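Local coordinates for aldo-keto Reductase, OXIDOREDUCTASE (Salmonella typhimurium, PDB 5T79), which probably acts as an NADPH-dependent oxidoreductase of the aldo-keto reductase family, with use in the biocatalytic conversion of 3-hydroxybutanal to 1,3-butanediol, at residues H34-T39 / A47-A52; A271-K276 / R314-A319. All coordinates share one frame; numbering follows the deposited sequence.

How the contacts relate
Both contacts belong to one chain folded as an aldo-keto reductase barrel, and they follow each other in series. From the N terminus, strand 24-31 leads into a loop whose residues 34-39 touch residues 47-52 of helix 42-54; contact 1 thus closes a short loop, with 7 residues between its segments. The chain then runs round most of the barrel before contact 2 opens at the end of helix 257-272. That contact spans 37 residues, including strand 293-296, and ties residues 271-276 to the lead-in of helix 318-329. The two neither nest nor cross: their centres lie about 30 Å apart, with nearest atoms about 13 Å apart.

Contact 1 of 2, residues H34-T39 / A47-A52; sequences HNFGDT and ALLQRA
With CG anti to the carbonyl carbon, beside the backbone N, in both (chi1 -70° and -69°), Phe36 and Leu48 reach toward each other, and Leu49 uses the same setting. From the loop, the Phe36 side chain extends so that its far end, CE1, CZ and CE2, reaches the helix between these two consecutive leucines. Phe36 CZ comes to 3.9 Å from Leu48 CD1 and equally close to Leu48 CB, so the first leucine meets the ring end with both its root and one methyl. On the Leu49 side, Phe36 CE2 lies 3.6 Å from the branch carbon Leu49 CG, with Leu49 CD2 only slightly farther at 3.8 Å. Both leucines approach the ring obliquely.

Nothing polar bridges the two segments; the contact is wholly apolar, and it is mostly buried. Asn35 adds a lighter touch, its CB 4.3 Å from Leu48 CD1. The same asparagine also touches the bound NADPH, which puts the cofactor pocket next to this packing. Asn35 O accepts a hydrogen bond from Ser45 OG, a further tie between the loop and helix 42-54.

Around the pair, Phe36 also rests on Ala73 and Leu49 on Phe77, both of helix 72-85, while Leu49 reaches inward to Phe60 of strand 59-61. Leu48 also touches Pro301 and Ile304 of helix 301-308. One aromatic side chain therefore plugs the loop into the seam where helix 42-54 packs between its neighbours. This is loop-to-helix packing within the first beta-alpha unit of a TIM barrel: the loop between strand 24-31 and helix 42-54 sets Phe36 against that helix, beside the NADPH pocket of an aldo-keto reductase.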
loop_
_atom_site.group_PDB
_atom_site.type_symbol
_atom_site.label_atom_id
_atom_site.label_comp_id
_atom_site.label_asym_id
_atom_site.label_seq_id
_atom_site.Cartn_x
_atom_site.Cartn_y
_atom_site.Cartn_z
ATOM N N HIS A 34 3.620 4.787 -9.032
ATOM C CA HIS A 34 4.311 4.963 -10.308
ATOM C C HIS A 34 3.697 4.072 -11.364
ATOM O O HIS A 34 3.102 3.040 -11.025
ATOM C CB HIS A 34 5.824 4.658 -10.166
ATOM C CG HIS A 34 6.560 5.618 -9.272
ATOM N ND1 HIS A 34 7.495 5.173 -8.353
ATOM C CD2 HIS A 34 6.452 6.964 -9.164
ATOM C CE1 HIS A 34 7.932 6.256 -7.729
ATOM N NE2 HIS A 34 7.330 7.356 -8.177
ATOM N N ASN A 35 3.844 4.474 -12.646
ATOM C CA ASN A 35 3.449 3.772 -13.875
ATOM C C ASN A 35 1.951 3.862 -14.207
ATOM O O ASN A 35 1.488 3.131 -15.085
ATOM C CB ASN A 35 3.909 2.298 -13.838
ATOM C CG ASN A 35 5.402 2.214 -13.620
ATOM O OD1 ASN A 35 6.180 2.639 -14.461
ATOM N ND2 ASN A 35 5.825 1.830 -12.427
ATOM N N PHE A 36 1.206 4.809 -13.574
ATOM C CA PHE A 36 -0.214 4.993 -13.875
ATOM C C PHE A 36 -0.524 6.464 -14.267
ATOM O O PHE A 36 -1.681 6.797 -14.482
ATOM C CB PHE A 36 -1.111 4.497 -12.697
ATOM C CG PHE A 36 -1.054 2.981 -12.594
ATOM C CD1 PHE A 36 0.017 2.348 -11.969
ATOM C CD2 PHE A 36 -2.044 2.190 -13.171
ATOM C CE1 PHE A 36 0.109 0.957 -11.928
ATOM C CE2 PHE A 36 -1.947 0.790 -13.136
ATOM C CZ PHE A 36 -0.871 0.187 -12.507
ATOM N N GLY A 37 0.521 7.273 -14.480
ATOM C CA GLY A 37 0.378 8.673 -14.865
ATOM C C GLY A 37 0.350 8.871 -16.370
ATOM O O GLY A 37 0.240 7.901 -17.133
ATOM N N ASP A 38 0.443 10.134 -16.808
ATOM C CA ASP A 38 0.418 10.473 -18.232
ATOM C C ASP A 38 1.796 10.288 -18.888
ATOM O O ASP A 38 1.911 10.419 -20.112
ATOM C CB ASP A 38 -0.065 11.928 -18.436
ATOM C CG ASP A 38 -1.541 12.182 -18.143
ATOM O OD1 ASP A 38 -2.313 11.192 -18.024
ATOM O OD2 ASP A 38 -1.921 13.362 -18.019
ATOM N N THR A 39 2.844 9.995 -18.084
ATOM C CA THR A 39 4.213 9.809 -18.592
ATOM C C THR A 39 4.526 8.348 -18.920
ATOM O O THR A 39 5.649 8.040 -19.350
ATOM C CB THR A 39 5.255 10.337 -17.601
ATOM O OG1 THR A 39 5.060 9.688 -16.354
ATOM C CG2 THR A 39 5.213 11.846 -17.444
ATOM N N ALA A 47 -2.602 -3.473 -18.689
ATOM C CA ALA A 47 -2.032 -4.824 -18.589
ATOM C C ALA A 47 -1.664 -5.152 -17.129
ATOM O O ALA A 47 -1.893 -6.278 -16.685
ATOM C CB ALA A 47 -0.796 -4.945 -19.484
ATOM N N LEU A 48 -1.115 -4.176 -16.388
ATOM C CA LEU A 48 -0.748 -4.362 -14.954
ATOM C C LEU A 48 -1.992 -4.623 -14.097
ATOM O O LEU A 48 -2.033 -5.587 -13.335
ATOM C CB LEU A 48 -0.004 -3.107 -14.408
ATOM C CG LEU A 48 1.394 -2.864 -14.977
ATOM C CD1 LEU A 48 1.913 -1.467 -14.628
ATOM C CD2 LEU A 48 2.365 -3.953 -14.535
ATOM N N LEU A 49 -3.014 -3.781 -14.229
ATOM C CA LEU A 49 -4.252 -3.987 -13.476
ATOM C C LEU A 49 -4.915 -5.337 -13.821
ATOM O O LEU A 49 -5.363 -6.034 -12.923
ATOM C CB LEU A 49 -5.245 -2.837 -13.711
ATOM C CG LEU A 49 -4.813 -1.467 -13.185
ATOM C CD1 LEU A 49 -5.835 -0.401 -13.560
ATOM C CD2 LEU A 49 -4.577 -1.501 -11.682
ATOM N N GLN A 50 -4.976 -5.704 -15.108
ATOM C CA GLN A 50 -5.607 -6.966 -15.502
ATOM C C GLN A 50 -4.799 -8.160 -14.985
ATOM O O GLN A 50 -5.394 -9.133 -14.514
ATOM C CB GLN A 50 -5.763 -7.039 -17.036
ATOM C CG GLN A 50 -6.841 -6.068 -17.553
ATOM C CD GLN A 50 -7.024 -6.180 -19.049
ATOM O OE1 GLN A 50 -6.536 -7.104 -19.673
ATOM N NE2 GLN A 50 -7.789 -5.282 -19.651
ATOM N N ARG A 51 -3.451 -8.096 -15.072
ATOM C CA ARG A 51 -2.642 -9.234 -14.587
ATOM C C ARG A 51 -2.793 -9.387 -13.061
ATOM O O ARG A 51 -2.937 -10.518 -12.558
ATOM C CB ARG A 51 -1.162 -9.084 -14.967
ATOM C CG ARG A 51 -0.313 -10.369 -14.692
ATOM C CD ARG A 51 -0.810 -11.540 -15.546
ATOM N NE ARG A 51 -0.020 -12.755 -15.360
ATOM C CZ ARG A 51 -0.523 -13.954 -15.073
ATOM N NH1 ARG A 51 -1.832 -14.111 -14.900
ATOM N NH2 ARG A 51 0.277 -15.005 -14.955
ATOM N N ALA A 52 -2.816 -8.248 -12.339
ATOM C CA ALA A 52 -2.969 -8.254 -10.882
ATOM C C ALA A 52 -4.285 -8.942 -10.476
ATOM O O ALA A 52 -4.250 -9.881 -9.679
ATOM C CB ALA A 52 -2.921 -6.832 -10.334
#

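Contact 2 of 2, residues A271-K276 / R314-A319; sequences ARRGQK and RRFSAA
The backbones of Arg273 and Arg314 come no nearer than 9.6 Å between their CA atoms, at a point where one chain leaves a helix through a Schellman motif, with Gly274 at positive phi, and the other runs extended through Arg315 and Phe316 to the N-cap Ser317. Arg273 spans this gap. Its chain is straight at chi2 and bends at chi3 (49°), turning the guanidinium flat onto the ring of Phe316. The two planes differ by 6° with centres 4.1 Å apart, an offset, near-parallel cation-pi stack in which Phe316 CE2 sits over the centre of the guanidinium.

The edge of the same guanidinium is used for hydrogen bonds. NH1 and NH2 grip the carbonyl oxygen of Arg315 end-on: Arg273 NH1 is 2.8 Å from Arg315 O and lies in the carbonyl plane, whereas Arg273 NH2, at 3.0 Å from Arg315 O, stands above that plane. From within its own segment, Gln275 OE1 takes the side-on pair. Arg273 NE reaches Gln275 OE1 at 2.9 Å with an N-H...O angle of 163°, and NH2 adds a longer, more bent bond to the same oxygen. Acceptors near the guanidinium plane and a ring over one face together fix its rotation.

Glu320 OE2 forms a salt bridge with Arg273 NH1, which probably helps balance the charge. Gln275 NE2 is bonded to Asn313 O, so the glutamine amide links the arginine to the chain entering the second segment. Met280 of helix 277-285 touches Arg273, Gln275 and Phe316 alike, and Phe316 packs on Cys321 and Ile324. At the protein surface, this joins the end of helix 257-272 and the flank of helix 277-285 to the start of the C-terminal helix 318-329.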
loop_
_atom_site.group_PDB
_atom_site.type_symbol
_atom_site.label_atom_id
_atom_site.label_comp_id
_atom_site.label_asym_id
_atom_site.label_seq_id
_atom_site.Cartn_x
_atom_site.Cartn_y
_atom_site.Cartn_z
ATOM N N ALA A 271 19.220 -16.634 -3.110
ATOM C CA ALA A 271 19.658 -17.695 -4.031
ATOM C C ALA A 271 19.684 -19.066 -3.350
ATOM O O ALA A 271 19.230 -20.042 -3.945
ATOM C CB ALA A 271 21.032 -17.377 -4.590
ATOM N N ARG A 272 20.184 -19.136 -2.095
ATOM C CA ARG A 272 20.243 -20.396 -1.324
ATOM C C ARG A 272 18.838 -20.903 -1.033
ATOM O O ARG A 272 18.627 -22.112 -0.923
ATOM C CB ARG A 272 21.019 -20.214 -0.008
ATOM C CG ARG A 272 22.537 -20.146 -0.183
ATOM C CD ARG A 272 23.287 -20.184 1.146
ATOM N NE ARG A 272 23.148 -18.945 1.922
ATOM C CZ ARG A 272 23.881 -17.852 1.731
ATOM N NH1 ARG A 272 24.795 -17.816 0.770
ATOM N NH2 ARG A 272 23.697 -16.785 2.490
ATOM N N ARG A 273 17.871 -19.975 -0.933
ATOM C CA ARG A 273 16.469 -20.299 -0.691
ATOM C C ARG A 273 15.721 -20.657 -2.001
ATOM O O ARG A 273 14.584 -21.110 -1.946
ATOM C CB ARG A 273 15.780 -19.121 0.011
ATOM C CG ARG A 273 16.265 -18.887 1.450
ATOM C CD ARG A 273 15.676 -17.611 2.055
ATOM N NE ARG A 273 14.219 -17.515 1.883
ATOM C CZ ARG A 273 13.322 -18.045 2.710
ATOM N NH1 ARG A 273 13.715 -18.730 3.781
ATOM N NH2 ARG A 273 12.026 -17.906 2.466
ATOM N N GLY A 274 16.367 -20.479 -3.149
ATOM C CA GLY A 274 15.764 -20.760 -4.452
ATOM C C GLY A 274 14.769 -19.710 -4.899
ATOM O O GLY A 274 13.764 -20.030 -5.536
ATOM N N GLN A 275 15.019 -18.434 -4.570
ATOM C CA GLN A 275 14.094 -17.380 -4.992
ATOM C C GLN A 275 14.865 -16.098 -5.294
ATOM O O GLN A 275 16.068 -16.001 -4.993
ATOM C CB GLN A 275 12.982 -17.155 -3.938
ATOM C CG GLN A 275 13.455 -16.557 -2.604
ATOM C CD GLN A 275 12.422 -16.533 -1.499
ATOM O OE1 GLN A 275 12.768 -16.381 -0.325
ATOM N NE2 GLN A 275 11.130 -16.634 -1.827
ATOM N N LYS A 276 14.184 -15.138 -5.932
ATOM C CA LYS A 276 14.755 -13.832 -6.244
ATOM C C LYS A 276 14.844 -13.018 -4.968
ATOM O O LYS A 276 14.083 -13.276 -4.022
ATOM C CB LYS A 276 13.887 -13.091 -7.277
ATOM C CG LYS A 276 13.800 -13.778 -8.634
ATOM C CD LYS A 276 12.816 -13.049 -9.538
ATOM C CE LYS A 276 12.969 -13.439 -10.986
ATOM N NZ LYS A 276 12.444 -12.377 -11.889
ATOM N N ARG A 314 7.828 -18.493 1.713
ATOM C CA ARG A 314 7.918 -17.324 2.598
ATOM C C ARG A 314 8.153 -17.666 4.087
ATOM O O ARG A 314 7.911 -16.830 4.963
ATOM C CB ARG A 314 6.684 -16.425 2.433
ATOM C CG ARG A 314 5.339 -17.022 2.826
ATOM C CD ARG A 314 4.292 -15.938 2.683
ATOM N NE ARG A 314 3.003 -16.391 3.197
ATOM C CZ ARG A 314 2.575 -16.161 4.430
ATOM N NH1 ARG A 314 3.312 -15.452 5.277
ATOM N NH2 ARG A 314 1.403 -16.637 4.828
ATOM N N ARG A 315 8.703 -18.854 4.361
ATOM C CA ARG A 315 9.024 -19.238 5.733
ATOM C C ARG A 315 10.481 -18.943 6.012
ATOM O O ARG A 315 11.333 -19.172 5.146
ATOM C CB ARG A 315 8.720 -20.725 5.992
ATOM C CG ARG A 315 7.236 -21.030 6.128
ATOM C CD ARG A 315 6.991 -22.514 6.364
ATOM N NE ARG A 315 5.588 -22.886 6.153
ATOM C CZ ARG A 315 4.658 -22.901 7.103
ATOM N NH1 ARG A 315 4.965 -22.562 8.350
ATOM N NH2 ARG A 315 3.412 -23.254 6.814
ATOM N N PHE A 316 10.766 -18.446 7.223
ATOM C CA PHE A 316 12.121 -18.147 7.689
ATOM C C PHE A 316 12.386 -18.821 9.021
ATOM O O PHE A 316 11.521 -18.784 9.903
ATOM C CB PHE A 316 12.319 -16.635 7.843
ATOM C CG PHE A 316 12.249 -15.881 6.543
ATOM C CD1 PHE A 316 11.031 -15.448 6.038
ATOM C CD2 PHE A 316 13.405 -15.574 5.835
ATOM C CE1 PHE A 316 10.966 -14.753 4.835
ATOM C CE2 PHE A 316 13.335 -14.861 4.634
ATOM C CZ PHE A 316 12.119 -14.446 4.153
ATOM N N SER A 317 13.570 -19.415 9.178
ATOM C CA SER A 317 13.968 -20.047 10.436
ATOM C C SER A 317 14.622 -19.007 11.345
ATOM O O SER A 317 14.934 -17.898 10.888
ATOM C CB SER A 317 14.939 -21.197 10.168
ATOM O OG SER A 317 16.111 -20.697 9.540
ATOM N N ALA A 318 14.862 -19.377 12.623
ATOM C CA ALA A 318 15.552 -18.518 13.588
ATOM C C ALA A 318 16.931 -18.137 13.028
ATOM O O ALA A 318 17.272 -16.950 12.997
ATOM C CB ALA A 318 15.693 -19.237 14.927
ATOM N N ALA A 319 17.667 -19.148 12.491
ATOM C CA ALA A 319 18.994 -19.011 11.881
ATOM C C ALA A 319 18.971 -18.033 10.693
ATOM O O ALA A 319 19.826 -17.151 10.621
ATOM C CB ALA A 319 19.511 -20.377 11.435
#